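Local coordinates for protein putative Xylose isomerase (Rhodospirillum rubrum, PDB 3QXB) that probably acts as an isomerase of the xylose isomerase-like TIM-barrel family and binds manganese or iron ions within its barrel, at residues A[23-28]-A[51-56]; A[35-40]-A[76-81]; A[99-104]-A[131-136]; A[172-177]-A[207-212]. All coordinates share one frame; numbering follows the deposited sequence.

Contact 1: A[23-28]-A[51-56]; sequences GVNLCF and YVQYTY
Asn25 and Gln53 lie side by side on adjacent parallel strands and join their amides across them. Asn25 CB lies 4.0 Å from Gln53 O, and CG, anti to the backbone N (chi1 175°), stays 3.9 Å from the same oxygen before the side chain forks. On one branch OD1 accepts from Cys27 N at 2.7 Å, in its carbonyl plane, and closes an Asx turn where the strand gives way to the 3-10 segment 26-28. On the other, ND2 donates to Gln53 OE1 at 3.1 Å; the bond is fairly straight and runs nearly in the Asn25 amide plane, although the two amides are turned 84° apart. ND2 also donates to a water shared with Thr55 OG1. This is the first beta-alpha-beta unit of the TIM barrel, with parallel pairing through Val24 N to Tyr51 O, Gln53 N to Val24 O and Leu26 N to Gln53 O. Gln53 OE1 is also hydrogen-bonded to NE2 of the metal ligand His244, so Asn25 probably helps to orient a second-shell group. A leucine here would probably leave Cys27 N without its acceptor and Gln53 OE1 with His244 but without the Asn25 amide. Toward the helix layer, Leu26 CG packs 3.8 Å from Val52 CG1.

Contact 2: A[35-40]-A[76-81]; sequences EPDRLA and AKAFRK
Ala78 faces Ala40 and Pro36 where two neighbouring helices of the outer layer of the TIM barrel, 36-46 and 65-81, come together. The short helical segments cross at -41° with their axes 8.4 Å apart, a close approach that suits the small side chains between them. Ala78 CB reaches into helix 36-46 beside Pro36, 3.8 Å from its CB, while Ala40 CB settles 3.6 Å from Ala78 O. Phe79 extends this packing toward the barrel wall, where its ring also touches Leu26 and Val52. Its chi1 of -86° swings the ring under helix 36-46, and one face receives Ala40: the CA sits 4.1 Å from the ring centroid and only 17° off the normal, a CH-pi contact, with Ala40 CB over the same face at 3.9 Å from Phe79 CD1. Leu39 comes in at the ring edge instead, its CG 4.0 Å from Phe79 CZ. An alanine in place of Phe79 would take away the face under Ala40 and the edge that meets Leu39, and is likely to open a gap between the helices and Leu26 and Val52 beneath. Toward solvent the apolar seam gives way to a polar bridge, in which one water donates to Asp37 OD1 at 2.6 Å and to Ala78 O.

Contact 3: A[99-104]-A[131-136]; sequences NHFLAP and TGMPFG
Gly136 presses its backbone into a tight reversal at 99-103, where a type II' turn from Asn99 to Leu102 overlaps a type I turn from His100 to Ala103. Its CA comes within 3.2 Å of Asn99 O, and a beta carbon would run into that oxygen and into the amides of Phe101 and Leu102; its phi of 138° also suits glycine. Phe101 turns its ring edge to the backbone of 131-136, with CD2 3.2 Å from Phe135 O, a buried carbonyl that has no hydrogen-bond partner in the model. The contact lies where the fourth barrel strand, 130-133, runs out into its loop and meets the segment leading to helix 106-125. There the selenomethionine Met133, bent at chi3, pushes its CE to 3.5 Å from His100 CD2, while its SE stands above the face of the His100 ring at a distance, 5.4 Å from the centroid. Met133 CE also lies at the edge of the Phe101 ring, 4.1 Å from Phe101 CE2. His100 NE2 is hydrogen-bonded to Ser95 O, and its ring stacks with that of His115. Leu102 crosses Phe135 at about a right angle, Leu102 CD2 lying 4.0 Å from Phe135 CE2, and Leu102 CD1 packs 3.7 Å from Gly136 O.

Contact 4: A[172-177]-A[207-212]; sequences LSMLYV and PVRLLV
Leu175 and Val177 exchange four backbone hydrogen bonds with 207-212. Leu175 N donates to Pro207 O at 3.1 Å and Leu175 O accepts from Arg209 N; two residues on, Val177 N donates to Arg209 O at 2.9 Å and Val177 O accepts from Leu211 N. Weaker CA-H...O contacts fill in between, among them Tyr176 CA to Arg209 O at 3.2 Å. Apolar contacts differ on the two faces. Toward the helices, Val177 CG2 meets Val208 CG1 at 3.9 Å; on the inner face, Tyr176 CB lies 4.2 Å from Leu211 CB. At the strand start the selenomethionine Met174 crosses both partners at about right angles, with CE 3.8 Å from Pro207 CG and SE 3.9 Å from Arg209 CG. The polar end of Arg209 folds back, bent at chi2 (-71°), so that Pro207 CB sits over the centre of one guanidinium face and NH1 bonds to Val208 O. The pair belongs to the beta-alpha-beta unit 174-177, 190-200, 208-213 of the TIM barrel: helices 146-170 and 190-200 pack on its outer face, strands 130-133 and 240-245 continue the sheet on either side, and Leu211 touches the metal ligand His244.

Contacts 1 and 4 are parallel strand pairs in the barrel wall, at the core, joined by backbone hydrogen bonds; they meet inside, where Gln53 NE2 lies 3.4 Å from Leu211 CD1. Both reach the metal site, contact 1 with amides and contact 4 with the apolar Leu211. Contact 2, whose centre is about 20 Å from the centre of the chain, is a helix-helix seam in the outer layer, largely buried but with exposed Asp37 at its margin, packed against the back of contact 1. Contact 3 joins a loop to a strand end and the turn after it by side-chain packing; its strand 130-133 adjoins 174-177 of contact 4, and Thr131 OG1 probably bonds Tyr56 OH of contact 1.

Contact 1: A[23-28]-A[51-56]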
loop_
_atom_site.group_PDB
_atom_site.type_symbol
_atom_site.label_atom_id
_atom_site.label_comp_id
_atom_site.label_asym_id
_atom_site.label_seq_id
_atom_site.Cartn_x
_atom_site.Cartn_y
_atom_site.Cartn_z
ATOM N N GLY A 23 -19.652 -10.366 -6.314
ATOM C CA GLY A 23 -19.097 -9.228 -6.986
ATOM C C GLY A 23 -17.559 -9.283 -6.924
ATOM O O GLY A 23 -16.985 -10.189 -6.305
ATOM N N VAL A 24 -16.879 -8.336 -7.565
ATOM C CA VAL A 24 -15.428 -8.251 -7.421
ATOM C C VAL A 24 -14.916 -6.859 -7.064
ATOM O O VAL A 24 -15.343 -5.870 -7.623
ATOM C CB VAL A 24 -14.726 -8.837 -8.693
ATOM C CG1 VAL A 24 -15.073 -8.025 -9.973
ATOM C CG2 VAL A 24 -13.225 -8.951 -8.464
ATOM N N ASN A 25 -13.990 -6.788 -6.111
ATOM C CA ASN A 25 -13.240 -5.583 -5.860
ATOM C C ASN A 25 -12.039 -5.615 -6.817
ATOM O O ASN A 25 -11.340 -6.614 -6.958
ATOM C CB ASN A 25 -12.826 -5.506 -4.381
ATOM C CG ASN A 25 -11.941 -4.332 -4.081
ATOM O OD1 ASN A 25 -10.879 -4.218 -4.641
ATOM N ND2 ASN A 25 -12.394 -3.423 -3.204
ATOM N N LEU A 26 -11.808 -4.487 -7.464
ATOM C CA LEU A 26 -10.788 -4.365 -8.509
ATOM C C LEU A 26 -9.357 -4.384 -8.004
ATOM O O LEU A 26 -8.415 -4.274 -8.819
ATOM C CB LEU A 26 -11.070 -3.110 -9.347
ATOM C CG LEU A 26 -12.402 -3.178 -10.104
ATOM C CD1 LEU A 26 -12.627 -1.927 -10.915
ATOM C CD2 LEU A 26 -12.468 -4.400 -10.996
ATOM N N CYS A 27 -9.154 -4.570 -6.696
ATOM C CA CYS A 27 -7.780 -4.701 -6.132
ATOM C C CYS A 27 -6.902 -5.725 -6.869
ATOM O O CYS A 27 -5.687 -5.562 -6.961
ATOM C CB CYS A 27 -7.819 -5.072 -4.651
ATOM S SG CYS A 27 -8.693 -6.594 -4.336
ATOM N N PHE A 28 -7.506 -6.778 -7.413
ATOM C CA PHE A 28 -6.732 -7.816 -8.091
ATOM C C PHE A 28 -6.068 -7.295 -9.355
ATOM O O PHE A 28 -5.113 -7.916 -9.829
ATOM C CB PHE A 28 -7.652 -8.999 -8.476
ATOM C CG PHE A 28 -8.462 -8.735 -9.721
ATOM C CD1 PHE A 28 -9.709 -8.116 -9.642
ATOM C CD2 PHE A 28 -7.976 -9.070 -10.969
ATOM C CE1 PHE A 28 -10.439 -7.859 -10.796
ATOM C CE2 PHE A 28 -8.703 -8.812 -12.124
ATOM C CZ PHE A 28 -9.921 -8.187 -12.036
ATOM N N TYR A 51 -21.377 -7.299 -10.648
ATOM C CA TYR A 51 -21.198 -6.359 -9.540
ATOM C C TYR A 51 -19.728 -6.096 -9.179
ATOM O O TYR A 51 -18.933 -7.011 -8.923
ATOM C CB TYR A 51 -22.017 -6.805 -8.355
ATOM C CG TYR A 51 -23.465 -7.032 -8.771
ATOM C CD1 TYR A 51 -24.311 -5.967 -9.033
ATOM C CD2 TYR A 51 -23.968 -8.314 -8.951
ATOM C CE1 TYR A 51 -25.658 -6.174 -9.438
ATOM C CE2 TYR A 51 -25.296 -8.525 -9.354
ATOM C CZ TYR A 51 -26.129 -7.446 -9.592
ATOM O OH TYR A 51 -27.439 -7.668 -9.977
ATOM N N VAL A 52 -19.391 -4.815 -9.153
ATOM C CA VAL A 52 -18.033 -4.386 -9.026
ATOM C C VAL A 52 -17.865 -3.367 -7.892
ATOM O O VAL A 52 -18.719 -2.507 -7.699
ATOM C CB VAL A 52 -17.609 -3.733 -10.329
ATOM C CG1 VAL A 52 -16.221 -3.142 -10.200
ATOM C CG2 VAL A 52 -17.724 -4.726 -11.533
ATOM N N GLN A 53 -16.772 -3.477 -7.146
ATOM C CA GLN A 53 -16.349 -2.434 -6.213
ATOM C C GLN A 53 -15.041 -1.890 -6.723
ATOM O O GLN A 53 -14.039 -2.632 -6.853
ATOM C CB GLN A 53 -16.207 -2.956 -4.786
ATOM C CG GLN A 53 -15.995 -1.920 -3.781
ATOM C CD GLN A 53 -16.088 -2.442 -2.376
ATOM O OE1 GLN A 53 -15.255 -3.248 -1.934
ATOM N NE2 GLN A 53 -17.118 -1.969 -1.639
ATOM N N TYR A 54 -15.056 -0.602 -7.047
ATOM C CA TYR A 54 -13.903 0.061 -7.617
ATOM C C TYR A 54 -12.988 0.430 -6.468
ATOM O O TYR A 54 -13.476 0.813 -5.421
ATOM C CB TYR A 54 -14.385 1.292 -8.355
ATOM C CG TYR A 54 -13.320 2.155 -9.018
ATOM C CD1 TYR A 54 -12.871 1.890 -10.317
ATOM C CD2 TYR A 54 -12.820 3.265 -8.378
ATOM C CE1 TYR A 54 -11.905 2.704 -10.936
ATOM C CE2 TYR A 54 -11.905 4.086 -9.005
ATOM C CZ TYR A 54 -11.441 3.797 -10.275
ATOM O OH TYR A 54 -10.472 4.658 -10.848
ATOM N N THR A 55 -11.674 0.283 -6.636
ATOM C CA THR A 55 -10.723 0.566 -5.546
ATOM C C THR A 55 -10.028 1.946 -5.732
ATOM O O THR A 55 -9.656 2.321 -6.850
ATOM C CB THR A 55 -9.640 -0.552 -5.427
ATOM O OG1 THR A 55 -8.707 -0.243 -4.377
ATOM C CG2 THR A 55 -8.848 -0.753 -6.746
ATOM N N TYR A 56 -9.848 2.685 -4.645
ATOM C CA TYR A 56 -9.044 3.931 -4.683
ATOM C C TYR A 56 -7.613 3.670 -5.225
ATOM O O TYR A 56 -6.961 4.584 -5.684
ATOM C CB TYR A 56 -8.879 4.520 -3.313
ATOM C CG TYR A 56 -10.137 4.967 -2.540
ATOM C CD1 TYR A 56 -11.430 4.788 -3.031
ATOM C CD2 TYR A 56 -10.001 5.498 -1.284
ATOM C CE1 TYR A 56 -12.526 5.177 -2.273
ATOM C CE2 TYR A 56 -11.103 5.859 -0.511
ATOM C CZ TYR A 56 -12.344 5.706 -0.989
ATOM O OH TYR A 56 -13.433 6.140 -0.214
HETATM O O HOH W 1 -10.325 -1.550 -2.367
#

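Contact 2: A[35-40]-A[76-81]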
loop_
_atom_site.group_PDB
_atom_site.type_symbol
_atom_site.label_atom_id
_atom_site.label_comp_id
_atom_site.label_asym_id
_atom_site.label_seq_id
_atom_site.Cartn_x
_atom_site.Cartn_y
_atom_site.Cartn_z
ATOM N N GLU A 35 -6.343 -0.323 -18.788
ATOM C CA GLU A 35 -7.136 0.272 -19.862
ATOM C C GLU A 35 -8.605 0.052 -19.579
ATOM O O GLU A 35 -9.018 -1.086 -19.410
ATOM C CB GLU A 35 -6.751 -0.330 -21.197
ATOM C CG GLU A 35 -7.024 0.576 -22.357
ATOM C CD GLU A 35 -8.386 0.461 -22.963
ATOM O OE1 GLU A 35 -9.289 -0.197 -22.405
ATOM O OE2 GLU A 35 -8.566 1.088 -24.028
ATOM N N PRO A 36 -9.407 1.128 -19.515
ATOM C CA PRO A 36 -10.724 0.947 -18.962
ATOM C C PRO A 36 -11.610 -0.122 -19.650
ATOM O O PRO A 36 -12.207 -0.949 -18.968
ATOM C CB PRO A 36 -11.329 2.366 -19.026
ATOM C CG PRO A 36 -10.126 3.251 -18.804
ATOM C CD PRO A 36 -9.049 2.565 -19.599
ATOM N N ASP A 37 -11.645 -0.135 -20.972
ATOM C CA ASP A 37 -12.422 -1.113 -21.672
ATOM C C ASP A 37 -11.847 -2.533 -21.542
ATOM O O ASP A 37 -12.610 -3.479 -21.564
ATOM C CB ASP A 37 -12.557 -0.747 -23.146
ATOM C CG ASP A 37 -13.504 0.407 -23.380
ATOM O OD1 ASP A 37 -14.610 0.501 -22.756
ATOM O OD2 ASP A 37 -13.153 1.207 -24.248
ATOM N N ARG A 38 -10.525 -2.681 -21.410
ATOM C CA ARG A 38 -9.931 -4.031 -21.234
ATOM C C ARG A 38 -10.319 -4.551 -19.850
ATOM O O ARG A 38 -10.647 -5.728 -19.714
ATOM C CB ARG A 38 -8.384 -4.015 -21.387
ATOM C CG ARG A 38 -7.553 -5.133 -20.591
ATOM C CD ARG A 38 -7.158 -6.461 -21.361
ATOM N NE ARG A 38 -7.852 -7.696 -20.899
ATOM C CZ ARG A 38 -7.348 -8.953 -20.906
ATOM N NH1 ARG A 38 -6.099 -9.208 -21.317
ATOM N NH2 ARG A 38 -8.090 -9.974 -20.464
ATOM N N LEU A 39 -10.285 -3.677 -18.840
ATOM C CA LEU A 39 -10.646 -4.078 -17.452
ATOM C C LEU A 39 -12.106 -4.493 -17.378
ATOM O O LEU A 39 -12.437 -5.566 -16.864
ATOM C CB LEU A 39 -10.333 -2.992 -16.403
ATOM C CG LEU A 39 -10.411 -3.375 -14.909
ATOM C CD1 LEU A 39 -9.703 -4.689 -14.568
ATOM C CD2 LEU A 39 -9.910 -2.284 -13.978
ATOM N N ALA A 40 -12.972 -3.649 -17.915
ATOM C CA ALA A 40 -14.418 -3.937 -18.008
ATOM C C ALA A 40 -14.689 -5.256 -18.728
ATOM O O ALA A 40 -15.522 -6.020 -18.305
ATOM C CB ALA A 40 -15.157 -2.775 -18.700
ATOM N N ALA A 76 -15.688 4.459 -15.058
ATOM C CA ALA A 76 -17.186 4.373 -14.866
ATOM C C ALA A 76 -17.926 4.156 -16.154
ATOM O O ALA A 76 -18.827 3.285 -16.256
ATOM C CB ALA A 76 -17.727 5.619 -14.122
ATOM N N LYS A 77 -17.529 4.884 -17.184
ATOM C CA LYS A 77 -18.195 4.775 -18.472
ATOM C C LYS A 77 -17.952 3.424 -19.130
ATOM O O LYS A 77 -18.867 2.853 -19.741
ATOM C CB LYS A 77 -17.756 5.921 -19.393
ATOM C CG LYS A 77 -18.323 5.941 -20.818
ATOM C CD LYS A 77 -17.928 7.254 -21.572
ATOM C CE LYS A 77 -18.687 7.465 -22.912
ATOM N NZ LYS A 77 -18.498 6.323 -23.852
ATOM N N ALA A 78 -16.729 2.928 -19.066
ATOM C CA ALA A 78 -16.416 1.646 -19.678
ATOM C C ALA A 78 -17.184 0.527 -18.977
ATOM O O ALA A 78 -17.701 -0.382 -19.633
ATOM C CB ALA A 78 -14.909 1.378 -19.629
ATOM N N PHE A 79 -17.271 0.584 -17.649
ATOM C CA PHE A 79 -18.009 -0.447 -16.934
ATOM C C PHE A 79 -19.515 -0.413 -17.267
ATOM O O PHE A 79 -20.128 -1.466 -17.503
ATOM C CB PHE A 79 -17.749 -0.364 -15.420
ATOM C CG PHE A 79 -16.515 -1.109 -14.989
ATOM C CD1 PHE A 79 -15.244 -0.668 -15.371
ATOM C CD2 PHE A 79 -16.619 -2.283 -14.268
ATOM C CE1 PHE A 79 -14.116 -1.380 -15.007
ATOM C CE2 PHE A 79 -15.482 -2.976 -13.889
ATOM C CZ PHE A 79 -14.250 -2.527 -14.248
ATOM N N ARG A 80 -20.089 0.788 -17.311
ATOM C CA ARG A 80 -21.515 0.949 -17.615
ATOM C C ARG A 80 -21.808 0.431 -19.020
ATOM O O ARG A 80 -22.813 -0.244 -19.229
ATOM C CB ARG A 80 -21.967 2.417 -17.458
ATOM C CG ARG A 80 -23.367 2.711 -18.011
ATOM C CD ARG A 80 -23.817 4.175 -17.813
ATOM N NE ARG A 80 -22.817 5.160 -18.246
ATOM C CZ ARG A 80 -22.668 5.583 -19.497
ATOM N NH1 ARG A 80 -23.448 5.107 -20.449
ATOM N NH2 ARG A 80 -21.729 6.471 -19.806
ATOM N N LYS A 81 -20.912 0.709 -19.965
ATOM C CA LYS A 81 -21.055 0.233 -21.360
ATOM C C LYS A 81 -20.913 -1.291 -21.473
ATOM O O LYS A 81 -21.580 -1.900 -22.285
ATOM C CB LYS A 81 -20.068 0.953 -22.309
ATOM C CG LYS A 81 -20.452 2.420 -22.639
ATOM C CD LYS A 81 -19.363 3.090 -23.542
HETATM O O HOH W 2 -16.501 -1.105 -21.972
#

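Contact 3: A[99-104]-A[131-136]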
loop_
_atom_site.group_PDB
_atom_site.type_symbol
_atom_site.label_atom_id
_atom_site.label_comp_id
_atom_site.label_asym_id
_atom_site.label_seq_id
_atom_site.Cartn_x
_atom_site.Cartn_y
_atom_site.Cartn_z
ATOM N N ASN A 99 -3.237 6.771 8.929
ATOM C CA ASN A 99 -4.014 6.611 10.146
ATOM C C ASN A 99 -5.353 7.328 10.107
ATOM O O ASN A 99 -6.265 6.964 10.818
ATOM C CB ASN A 99 -3.194 7.010 11.379
ATOM C CG ASN A 99 -2.114 5.973 11.724
ATOM O OD1 ASN A 99 -1.290 5.698 10.899
ATOM N ND2 ASN A 99 -2.113 5.427 12.966
ATOM N N HIS A 100 -5.469 8.347 9.261
ATOM C CA HIS A 100 -6.723 9.036 9.034
ATOM C C HIS A 100 -7.432 9.489 10.327
ATOM O O HIS A 100 -6.834 10.228 11.136
ATOM C CB HIS A 100 -7.613 8.187 8.107
ATOM C CG HIS A 100 -6.976 7.897 6.777
ATOM N ND1 HIS A 100 -6.528 8.894 5.934
ATOM C CD2 HIS A 100 -6.702 6.721 6.154
ATOM C CE1 HIS A 100 -6.004 8.338 4.850
ATOM N NE2 HIS A 100 -6.102 7.025 4.960
ATOM N N PHE A 101 -8.678 9.050 10.499
ATOM C CA PHE A 101 -9.574 9.594 11.502
ATOM C C PHE A 101 -9.183 9.328 12.940
ATOM O O PHE A 101 -9.629 10.049 13.849
ATOM C CB PHE A 101 -11.015 9.135 11.252
ATOM C CG PHE A 101 -11.562 9.589 9.928
ATOM C CD1 PHE A 101 -12.081 10.890 9.803
ATOM C CD2 PHE A 101 -11.497 8.755 8.789
ATOM C CE1 PHE A 101 -12.585 11.330 8.599
ATOM C CE2 PHE A 101 -11.971 9.183 7.569
ATOM C CZ PHE A 101 -12.527 10.471 7.464
ATOM N N LEU A 102 -8.331 8.339 13.165
ATOM C CA LEU A 102 -7.865 8.058 14.551
ATOM C C LEU A 102 -6.402 8.493 14.814
ATOM O O LEU A 102 -5.815 8.196 15.869
ATOM C CB LEU A 102 -8.108 6.599 14.899
ATOM C CG LEU A 102 -9.555 6.117 14.735
ATOM C CD1 LEU A 102 -9.702 4.643 15.133
ATOM C CD2 LEU A 102 -10.572 6.933 15.520
ATOM N N ALA A 103 -5.845 9.263 13.875
ATOM C CA ALA A 103 -4.468 9.728 13.961
ATOM C C ALA A 103 -4.199 10.587 15.221
ATOM O O ALA A 103 -5.109 11.152 15.811
ATOM C CB ALA A 103 -4.100 10.522 12.656
ATOM N N PRO A 104 -2.931 10.704 15.626
ATOM C CA PRO A 104 -2.643 11.313 16.921
ATOM C C PRO A 104 -2.605 12.860 16.963
ATOM O O PRO A 104 -2.480 13.411 18.034
ATOM C CB PRO A 104 -1.277 10.717 17.284
ATOM C CG PRO A 104 -0.621 10.484 15.907
ATOM C CD PRO A 104 -1.786 9.969 15.089
ATOM N N THR A 131 -19.454 4.914 -1.104
ATOM C CA THR A 131 -18.011 4.744 -0.889
ATOM C C THR A 131 -17.788 4.397 0.572
ATOM O O THR A 131 -18.684 4.563 1.411
ATOM C CB THR A 131 -17.179 5.991 -1.302
ATOM O OG1 THR A 131 -15.770 5.659 -1.381
ATOM C CG2 THR A 131 -17.386 7.145 -0.334
ATOM N N GLY A 132 -16.635 3.811 0.852
ATOM C CA GLY A 132 -16.273 3.483 2.208
ATOM C C GLY A 132 -14.793 3.149 2.384
ATOM O O GLY A 132 -14.010 3.106 1.406
HETATM N N MSE A 133 -14.418 2.920 3.633
HETATM C CA MSE A 133 -13.071 2.565 3.995
HETATM C C MSE A 133 -13.043 2.116 5.465
HETATM O O MSE A 133 -14.027 2.320 6.196
HETATM C CB MSE A 133 -12.138 3.778 3.800
HETATM C CG MSE A 133 -12.597 5.044 4.557
HETATM SE SE MSE A 133 -11.565 6.671 4.308
HETATM C CE MSE A 133 -10.126 6.234 5.482
ATOM N N PRO A 134 -11.924 1.519 5.895
ATOM C CA PRO A 134 -11.698 1.358 7.330
ATOM C C PRO A 134 -11.659 2.719 7.990
ATOM O O PRO A 134 -11.318 3.718 7.362
ATOM C CB PRO A 134 -10.336 0.658 7.420
ATOM C CG PRO A 134 -10.082 0.107 6.015
ATOM C CD PRO A 134 -10.845 0.946 5.071
ATOM N N PHE A 135 -12.030 2.752 9.254
ATOM C CA PHE A 135 -12.262 3.992 9.960
ATOM C C PHE A 135 -10.975 4.772 10.231
ATOM O O PHE A 135 -10.998 5.996 10.282
ATOM C CB PHE A 135 -12.963 3.678 11.287
ATOM C CG PHE A 135 -13.702 4.834 11.894
ATOM C CD1 PHE A 135 -14.775 5.406 11.247
ATOM C CD2 PHE A 135 -13.393 5.270 13.154
ATOM C CE1 PHE A 135 -15.508 6.397 11.841
ATOM C CE2 PHE A 135 -14.117 6.301 13.733
ATOM C CZ PHE A 135 -15.155 6.864 13.080
ATOM N N GLY A 136 -9.867 4.066 10.428
ATOM C CA GLY A 136 -8.590 4.726 10.775
ATOM C C GLY A 136 -7.840 3.971 11.843
ATOM O O GLY A 136 -8.241 2.863 12.239
#

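Contact 4: A[172-177]-A[207-212]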
loop_
_atom_site.group_PDB
_atom_site.type_symbol
_atom_site.label_atom_id
_atom_site.label_comp_id
_atom_site.label_asym_id
_atom_site.label_seq_id
_atom_site.Cartn_x
_atom_site.Cartn_y
_atom_site.Cartn_z
ATOM N N LEU A 172 -24.480 10.975 -3.244
ATOM C CA LEU A 172 -24.250 9.611 -2.780
ATOM C C LEU A 172 -25.463 9.142 -1.876
ATOM O O LEU A 172 -26.160 9.946 -1.271
ATOM C CB LEU A 172 -22.872 9.466 -2.066
ATOM C CG LEU A 172 -21.604 9.298 -2.960
ATOM C CD1 LEU A 172 -21.320 10.490 -3.885
ATOM C CD2 LEU A 172 -20.310 9.056 -2.122
ATOM N N SER A 173 -25.676 7.844 -1.805
ATOM C CA SER A 173 -26.737 7.238 -0.985
ATOM C C SER A 173 -26.248 6.579 0.289
ATOM O O SER A 173 -27.043 6.372 1.190
ATOM C CB SER A 173 -27.413 6.130 -1.786
ATOM O OG SER A 173 -27.980 6.677 -2.917
HETATM N N MSE A 174 -24.960 6.242 0.359
HETATM C CA MSE A 174 -24.424 5.471 1.482
HETATM C C MSE A 174 -22.921 5.605 1.657
HETATM O O MSE A 174 -22.160 5.803 0.674
HETATM C CB MSE A 174 -24.842 3.991 1.353
HETATM C CG MSE A 174 -24.537 3.129 2.562
HETATM SE SE MSE A 174 -25.315 1.331 2.369
HETATM C CE MSE A 174 -27.169 1.753 2.604
ATOM N N LEU A 175 -22.492 5.544 2.916
ATOM C CA LEU A 175 -21.060 5.402 3.251
ATOM C C LEU A 175 -20.845 4.083 4.002
ATOM O O LEU A 175 -21.762 3.615 4.721
ATOM C CB LEU A 175 -20.562 6.558 4.095
ATOM C CG LEU A 175 -20.574 7.939 3.483
ATOM C CD1 LEU A 175 -20.046 8.937 4.555
ATOM C CD2 LEU A 175 -19.769 8.016 2.134
ATOM N N TYR A 176 -19.658 3.487 3.849
ATOM C CA TYR A 176 -19.322 2.263 4.595
ATOM C C TYR A 176 -18.063 2.409 5.459
ATOM O O TYR A 176 -17.128 3.128 5.104
ATOM C CB TYR A 176 -19.075 1.056 3.700
ATOM C CG TYR A 176 -20.083 0.763 2.645
ATOM C CD1 TYR A 176 -21.248 0.063 2.922
ATOM C CD2 TYR A 176 -19.845 1.119 1.361
ATOM C CE1 TYR A 176 -22.136 -0.236 1.931
ATOM C CE2 TYR A 176 -20.717 0.833 0.379
ATOM C CZ TYR A 176 -21.859 0.178 0.661
ATOM O OH TYR A 176 -22.693 -0.093 -0.357
ATOM N N VAL A 177 -18.072 1.689 6.584
ATOM C CA VAL A 177 -16.919 1.516 7.449
ATOM C C VAL A 177 -16.587 0.039 7.462
ATOM O O VAL A 177 -17.466 -0.784 7.687
ATOM C CB VAL A 177 -17.207 1.974 8.903
ATOM C CG1 VAL A 177 -15.995 1.668 9.802
ATOM C CG2 VAL A 177 -17.545 3.442 8.912
ATOM N N PRO A 207 -27.324 6.992 5.301
ATOM C CA PRO A 207 -26.852 5.945 6.201
ATOM C C PRO A 207 -25.358 5.664 6.109
ATOM O O PRO A 207 -24.772 5.710 5.023
ATOM C CB PRO A 207 -27.647 4.726 5.744
ATOM C CG PRO A 207 -28.074 5.087 4.303
ATOM C CD PRO A 207 -28.360 6.510 4.370
ATOM N N VAL A 208 -24.753 5.388 7.252
ATOM C CA VAL A 208 -23.380 4.853 7.318
ATOM C C VAL A 208 -23.561 3.426 7.793
ATOM O O VAL A 208 -24.226 3.159 8.804
ATOM C CB VAL A 208 -22.485 5.693 8.270
ATOM C CG1 VAL A 208 -21.062 5.110 8.434
ATOM C CG2 VAL A 208 -22.443 7.145 7.802
ATOM N N ARG A 209 -23.010 2.492 7.042
ATOM C CA ARG A 209 -23.235 1.077 7.305
ATOM C C ARG A 209 -21.890 0.365 7.352
ATOM O O ARG A 209 -20.849 0.948 7.085
ATOM C CB ARG A 209 -24.140 0.484 6.205
ATOM C CG ARG A 209 -25.593 0.998 6.221
ATOM C CD ARG A 209 -26.360 0.447 7.431
ATOM N NE ARG A 209 -27.693 1.023 7.538
ATOM C CZ ARG A 209 -28.011 2.069 8.301
ATOM N NH1 ARG A 209 -27.092 2.732 9.029
ATOM N NH2 ARG A 209 -29.256 2.487 8.305
ATOM N N LEU A 210 -21.941 -0.927 7.685
ATOM C CA LEU A 210 -20.761 -1.754 7.788
ATOM C C LEU A 210 -20.567 -2.527 6.485
ATOM O O LEU A 210 -21.532 -2.967 5.859
ATOM C CB LEU A 210 -20.881 -2.737 8.958
ATOM C CG LEU A 210 -20.991 -2.110 10.358
ATOM C CD1 LEU A 210 -21.400 -3.170 11.389
ATOM C CD2 LEU A 210 -19.649 -1.465 10.738
ATOM N N LEU A 211 -19.307 -2.633 6.069
ATOM C CA LEU A 211 -18.889 -3.640 5.114
ATOM C C LEU A 211 -17.983 -4.591 5.892
ATOM O O LEU A 211 -17.039 -4.158 6.505
ATOM C CB LEU A 211 -18.210 -3.000 3.900
ATOM C CG LEU A 211 -17.627 -3.961 2.858
ATOM C CD1 LEU A 211 -17.611 -3.310 1.448
ATOM C CD2 LEU A 211 -16.211 -4.448 3.297
ATOM N N VAL A 212 -18.331 -5.879 5.960
ATOM C CA VAL A 212 -17.582 -6.795 6.816
ATOM C C VAL A 212 -16.766 -7.740 5.950
ATOM O O VAL A 212 -17.273 -8.314 5.011
ATOM C CB VAL A 212 -18.490 -7.548 7.765
ATOM C CG1 VAL A 212 -17.759 -8.702 8.484
ATOM C CG2 VAL A 212 -19.141 -6.551 8.759
#